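Local coordinates for protein ribonuclease J (Methanolobus psychrophilus R15, PDB 5HAB) that probably degrades RNA as an exoribonuclease, combining a metallo-beta-lactamase fold with a beta-CASP domain, at residues T127-A132 with H174-T179; P123-P128 with I167-T172. The protein carries 1 engineered substitution. One frame throughout, in Å; residues are numbered along the deposited sequence.

Contact 1: residues T127-A132 with H174-T179; sequences TPYTTA and HSIIDT
With chi1 at 60°, Thr127 holds OG1 between its own backbone N and carbonyl carbon, and from there the hydroxyl donates to Asp178 O, with 3.1 Å between Thr127 OG1 and Asp178 O. The donor lies slightly tilted from the carbonyl plane. Within the metallo-beta-lactamase fold, this joins the N-cap position of helix 128-138 to the loop between strands 166-172 and 179-186. Threonine suits the site because its hydroxyl can donate to the loop carbonyl while CB and CG2 lie alongside the carboxylate of Asp178, with Thr127 CB 3.3 Å from Asp178 OD2; the two side chains run alongside one another, pointing opposite ways. Asp178 OD2 also approaches Tyr129 N at 3.6 Å, so the carboxylate stands beside the first turn of the helix, where the helix dipole would probably favour a negative charge; Tyr307 OH gives it a weak hydrogen bond.

A second torsion, chi1 of -175° in Tyr129, swings the ring across the loop. Ile177 covers one face: its CD1 stands 3.8 Å from the centroid of the Tyr129 ring, 7° off the normal, a CH-pi contact with the methyl over the ring centre. Ile176 comes to the ring edge instead, with CD1 4.1 Å from Tyr129 CE2. The phenol OH, beyond the two isoleucines, bonds to Tyr298 O in helix 293-304, so the ring also reaches toward the beta-CASP part of the chain. At the start of the 174-179 segment, His174 packs on a phosphate of the bound RNA. A water links the two segments once more, lying 2.7 Å from Thr130 OG1 and donating to Ile177 O at 2.8 Å.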
loop_
_atom_site.group_PDB
_atom_site.type_symbol
_atom_site.label_atom_id
_atom_site.label_comp_id
_atom_site.label_asym_id
_atom_site.label_seq_id
_atom_site.Cartn_x
_atom_site.Cartn_y
_atom_site.Cartn_z
ATOM N N THR B 127 5.839 15.631 -36.503
ATOM C CA THR B 127 4.560 16.206 -36.896
ATOM C C THR B 127 4.607 17.728 -36.771
ATOM O O THR B 127 5.409 18.253 -35.995
ATOM C CB THR B 127 3.412 15.650 -36.032
ATOM O OG1 THR B 127 3.652 15.973 -34.655
ATOM C CG2 THR B 127 3.294 14.144 -36.204
ATOM N N PRO B 128 3.743 18.436 -37.523
ATOM C CA PRO B 128 3.682 19.903 -37.508
ATOM C C PRO B 128 3.735 20.523 -36.115
ATOM O O PRO B 128 4.582 21.387 -35.872
ATOM C CB PRO B 128 2.338 20.189 -38.179
ATOM C CG PRO B 128 2.208 19.092 -39.178
ATOM C CD PRO B 128 2.844 17.870 -38.549
ATOM N N TYR B 129 2.857 20.090 -35.216
ATOM C CA TYR B 129 2.847 20.633 -33.862
ATOM C C TYR B 129 4.166 20.339 -33.146
ATOM O O TYR B 129 4.783 21.229 -32.541
ATOM C CB TYR B 129 1.668 20.067 -33.065
ATOM C CG TYR B 129 1.519 20.684 -31.692
ATOM C CD1 TYR B 129 1.230 22.034 -31.543
ATOM C CD2 TYR B 129 1.666 19.917 -30.544
ATOM C CE1 TYR B 129 1.098 22.603 -30.290
ATOM C CE2 TYR B 129 1.530 20.477 -29.288
ATOM C CZ TYR B 129 1.248 21.820 -29.166
ATOM O OH TYR B 129 1.117 22.384 -27.914
ATOM N N THR B 130 4.596 19.084 -33.237
ATOM C CA THR B 130 5.861 18.660 -32.651
ATOM C C THR B 130 7.024 19.466 -33.212
ATOM O O THR B 130 7.880 19.936 -32.457
ATOM C CB THR B 130 6.139 17.173 -32.908
ATOM O OG1 THR B 130 4.979 16.400 -32.580
ATOM C CG2 THR B 130 7.317 16.707 -32.074
ATOM N N THR B 131 7.048 19.621 -34.533
ATOM C CA THR B 131 8.107 20.388 -35.183
ATOM C C THR B 131 8.125 21.810 -34.656
ATOM O O THR B 131 9.187 22.354 -34.382
ATOM C CB THR B 131 7.942 20.445 -36.716
ATOM O OG1 THR B 131 6.682 21.044 -37.037
ATOM C CG2 THR B 131 8.018 19.053 -37.335
ATOM N N ALA B 132 6.945 22.402 -34.504
ATOM C CA ALA B 132 6.847 23.752 -33.968
ATOM C C ALA B 132 7.442 23.829 -32.565
ATOM O O ALA B 132 8.185 24.759 -32.257
ATOM C CB ALA B 132 5.402 24.223 -33.959
ATOM N N HIS B 174 -2.771 10.200 -27.467
ATOM C CA HIS B 174 -1.918 10.354 -26.292
ATOM C C HIS B 174 -2.292 11.649 -25.577
ATOM O O HIS B 174 -3.150 12.397 -26.047
ATOM C CB HIS B 174 -0.436 10.358 -26.684
ATOM C CG HIS B 174 0.499 10.269 -25.517
ATOM N ND1 HIS B 174 0.392 9.291 -24.552
ATOM C CD2 HIS B 174 1.543 11.047 -25.150
ATOM C CE1 HIS B 174 1.338 9.465 -23.646
ATOM N NE2 HIS B 174 2.051 10.523 -23.986
ATOM N N SER B 175 -1.648 11.918 -24.445
ATOM C CA SER B 175 -1.948 13.104 -23.649
ATOM C C SER B 175 -1.404 14.395 -24.266
ATOM O O SER B 175 -1.410 15.452 -23.632
ATOM C CB SER B 175 -1.391 12.930 -22.238
ATOM O OG SER B 175 -0.043 12.502 -22.288
ATOM N N ILE B 176 -0.925 14.303 -25.500
ATOM C CA ILE B 176 -0.545 15.480 -26.266
ATOM C C ILE B 176 -0.998 15.235 -27.696
ATOM O O ILE B 176 -1.042 14.091 -28.161
ATOM C CB ILE B 176 0.971 15.786 -26.171
ATOM C CG1 ILE B 176 1.289 17.127 -26.844
ATOM C CG2 ILE B 176 1.797 14.666 -26.788
ATOM C CD1 ILE B 176 2.751 17.545 -26.764
ATOM N N ILE B 177 -1.372 16.310 -28.379
ATOM C CA ILE B 177 -1.921 16.215 -29.721
ATOM C C ILE B 177 -0.824 15.856 -30.717
ATOM O O ILE B 177 0.361 16.109 -30.468
ATOM C CB ILE B 177 -2.620 17.524 -30.117
ATOM C CG1 ILE B 177 -1.685 18.713 -29.888
ATOM C CG2 ILE B 177 -3.899 17.704 -29.318
ATOM C CD1 ILE B 177 -2.238 20.031 -30.384
ATOM N N ASP B 178 -1.240 15.268 -31.837
ATOM C CA ASP B 178 -0.364 14.937 -32.961
ATOM C C ASP B 178 0.737 13.944 -32.572
ATOM O O ASP B 178 1.927 14.214 -32.746
ATOM C CB ASP B 178 0.254 16.210 -33.551
ATOM C CG ASP B 178 0.188 16.244 -35.072
ATOM O OD1 ASP B 178 -0.278 15.255 -35.678
ATOM O OD2 ASP B 178 0.595 17.266 -35.664
ATOM N N THR B 179 0.326 12.794 -32.044
ATOM C CA THR B 179 1.252 11.716 -31.702
ATOM C C THR B 179 1.167 10.596 -32.743
ATOM O O THR B 179 0.078 10.279 -33.240
ATOM C CB THR B 179 0.966 11.151 -30.291
ATOM O OG1 THR B 179 1.111 12.195 -29.319
ATOM C CG2 THR B 179 1.934 10.031 -29.950
HETATM O O HOH W 1 3.150 16.643 -30.597
#

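Contact 2: residues P123-P128 with I167-T172; sequences PIIATP and IEFINT
The hydroxyl OG1 of Thr127 sits among polar partners outside the two segments, Thr130 OG1 and Asp178 O, which leaves the methyl CG2 to turn to Phe169, with Thr127 CG2 4.0 Å from Phe169 CD2. A threonine at the end of strand 124-126 can thus serve two surroundings, with oxygen toward the helix start and carbon toward the core. The strand belongs to one sheet of the metallo-beta-lactamase sandwich and strand 167-172 to the other, and no hydrogen bond passes between them. Their short axes approach to 9.7 Å, a gap filled by side chains, and run in broadly the same direction, at 32° to each other.

Phe169 bridges most of that gap. Its CG lies anti to the carbonyl carbon (chi1 -80°), which carries the ring up to the backbone of the facing strand, edge first: Phe169 CE2 is 3.8 Å from Ala126 C, and Ala126 CA lies in the ring plane. Ala126 points its methyl away, against Thr131 of helix 128-138, so the side of its backbone that meets the phenyl edge carries no side chain. Beside it, the branch CG2 of Ile125 comes obliquely to the ring, 4.0 Å from Phe169 CZ. The longer branch of Ile125 reaches tip to tip toward Ile167, with 4.0 Å between Ile125 CD1 and Ile167 CD1. A branched isoleucine suits position 125, since its two arms meet different partners, CG2 the ring of Phe169 and CD1 the end of Ile167; Val101 of strand 96-102 packs against both Ile167 and Phe169.

Between Ile167 and Phe169 in the chain, Glu168 faces the other way, forming a salt bridge to Arg213 and a hydrogen bond to His185. Cohesion between the two segments therefore rests on hydrophobic burial and fit of shape, without a hydrogen bond across.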
loop_
_atom_site.group_PDB
_atom_site.type_symbol
_atom_site.label_atom_id
_atom_site.label_comp_id
_atom_site.label_asym_id
_atom_site.label_seq_id
_atom_site.Cartn_x
_atom_site.Cartn_y
_atom_site.Cartn_z
ATOM N N PRO B 123 18.614 15.355 -40.067
ATOM C CA PRO B 123 17.419 16.172 -39.843
ATOM C C PRO B 123 16.518 15.564 -38.770
ATOM O O PRO B 123 16.573 14.357 -38.532
ATOM C CB PRO B 123 16.727 16.148 -41.201
ATOM C CG PRO B 123 17.078 14.810 -41.740
ATOM C CD PRO B 123 18.484 14.522 -41.274
ATOM N N ILE B 124 15.689 16.390 -38.144
ATOM C CA ILE B 124 14.704 15.914 -37.183
ATOM C C ILE B 124 13.355 15.809 -37.874
ATOM O O ILE B 124 12.882 16.781 -38.445
ATOM C CB ILE B 124 14.632 16.842 -35.967
ATOM C CG1 ILE B 124 15.969 16.845 -35.225
ATOM C CG2 ILE B 124 13.499 16.418 -35.048
ATOM C CD1 ILE B 124 16.049 17.869 -34.119
ATOM N N ILE B 125 12.733 14.637 -37.834
ATOM C CA ILE B 125 11.460 14.448 -38.518
ATOM C C ILE B 125 10.345 14.356 -37.486
ATOM O O ILE B 125 10.450 13.603 -36.513
ATOM C CB ILE B 125 11.476 13.204 -39.411
ATOM C CG1 ILE B 125 12.687 13.225 -40.344
ATOM C CG2 ILE B 125 10.181 13.110 -40.206
ATOM C CD1 ILE B 125 12.948 11.896 -41.025
ATOM N N ALA B 126 9.282 15.128 -37.686
ATOM C CA ALA B 126 8.208 15.169 -36.698
ATOM C C ALA B 126 6.915 15.731 -37.275
ATOM O O ALA B 126 6.887 16.225 -38.400
ATOM C CB ALA B 126 8.643 15.986 -35.485
ATOM N N THR B 127 5.839 15.631 -36.503
ATOM C CA THR B 127 4.560 16.206 -36.896
ATOM C C THR B 127 4.607 17.728 -36.771
ATOM O O THR B 127 5.409 18.253 -35.995
ATOM C CB THR B 127 3.412 15.650 -36.032
ATOM O OG1 THR B 127 3.652 15.973 -34.655
ATOM C CG2 THR B 127 3.294 14.144 -36.204
ATOM N N PRO B 128 3.743 18.436 -37.523
ATOM C CA PRO B 128 3.682 19.903 -37.508
ATOM C C PRO B 128 3.735 20.523 -36.115
ATOM O O PRO B 128 4.582 21.387 -35.872
ATOM C CB PRO B 128 2.338 20.189 -38.179
ATOM C CG PRO B 128 2.208 19.092 -39.178
ATOM C CD PRO B 128 2.844 17.870 -38.549
ATOM N N ILE B 167 10.257 6.092 -43.952
ATOM C CA ILE B 167 9.610 6.317 -42.670
ATOM C C ILE B 167 8.148 6.711 -42.850
ATOM O O ILE B 167 7.836 7.706 -43.502
ATOM C CB ILE B 167 10.366 7.394 -41.875
ATOM C CG1 ILE B 167 11.726 6.862 -41.419
ATOM C CG2 ILE B 167 9.542 7.875 -40.694
ATOM C CD1 ILE B 167 12.585 7.906 -40.737
ATOM N N GLU B 168 7.263 5.932 -42.234
ATOM C CA GLU B 168 5.823 6.173 -42.268
ATOM C C GLU B 168 5.306 6.597 -40.892
ATOM O O GLU B 168 5.651 5.986 -39.883
ATOM C CB GLU B 168 5.091 4.914 -42.746
ATOM C CG GLU B 168 3.570 4.999 -42.715
ATOM C CD GLU B 168 2.913 3.705 -43.165
ATOM O OE1 GLU B 168 3.647 2.755 -43.508
ATOM O OE2 GLU B 168 1.664 3.643 -43.199
ATOM N N PHE B 169 4.492 7.647 -40.851
ATOM C CA PHE B 169 3.807 8.036 -39.622
ATOM C C PHE B 169 2.380 7.487 -39.616
ATOM O O PHE B 169 1.679 7.558 -40.628
ATOM C CB PHE B 169 3.780 9.559 -39.460
ATOM C CG PHE B 169 5.061 10.147 -38.922
ATOM C CD1 PHE B 169 6.171 9.352 -38.692
ATOM C CD2 PHE B 169 5.144 11.500 -38.628
ATOM C CE1 PHE B 169 7.346 9.899 -38.193
ATOM C CE2 PHE B 169 6.314 12.051 -38.128
ATOM C CZ PHE B 169 7.415 11.249 -37.910
ATOM N N ILE B 170 1.956 6.933 -38.482
ATOM C CA ILE B 170 0.575 6.480 -38.313
ATOM C C ILE B 170 -0.020 7.217 -37.128
ATOM O O ILE B 170 0.592 7.264 -36.072
ATOM C CB ILE B 170 0.502 4.962 -38.106
ATOM C CG1 ILE B 170 1.200 4.237 -39.253
ATOM C CG2 ILE B 170 -0.942 4.502 -37.973
ATOM C CD1 ILE B 170 1.665 2.867 -38.886
ATOM N N ASN B 171 -1.203 7.799 -37.281
ATOM C CA ASN B 171 -1.759 8.598 -36.190
ATOM C C ASN B 171 -2.138 7.707 -35.012
ATOM O O ASN B 171 -2.577 6.569 -35.187
ATOM C CB ASN B 171 -2.974 9.412 -36.661
ATOM C CG ASN B 171 -4.266 8.969 -36.010
ATOM O OD1 ASN B 171 -4.976 8.112 -36.536
ATOM N ND2 ASN B 171 -4.585 9.557 -34.862
ATOM N N THR B 172 -1.933 8.221 -33.808
ATOM C CA THR B 172 -2.415 7.540 -32.617
ATOM C C THR B 172 -2.868 8.595 -31.616
ATOM O O THR B 172 -2.850 9.791 -31.922
ATOM C CB THR B 172 -1.335 6.628 -32.000
ATOM O OG1 THR B 172 -1.929 5.785 -31.005
ATOM C CG2 THR B 172 -0.217 7.460 -31.366
#

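Contacts 1 and 2 are both buried, and both start from the same piece of chain, sharing Thr127 and Pro128 where strand 124-126 gives way to helix 128-138. Contact 2 lies in the interior of the sandwich; it has no hydrogen bond across it and brings apolar side chains and a phenyl edge against the facing strand. Contact 1, centred about 9 Å from the centre of contact 2, lies where the strand ends open into loops near the bound RNA, and it mixes a hydroxyl, a carboxylate and a water with its aromatic packing. The second segments are also coupled, since Thr179 O and Thr172 N, 2.9 Å apart, probably form a hydrogen bond where strands 166-172 and 179-186 meet.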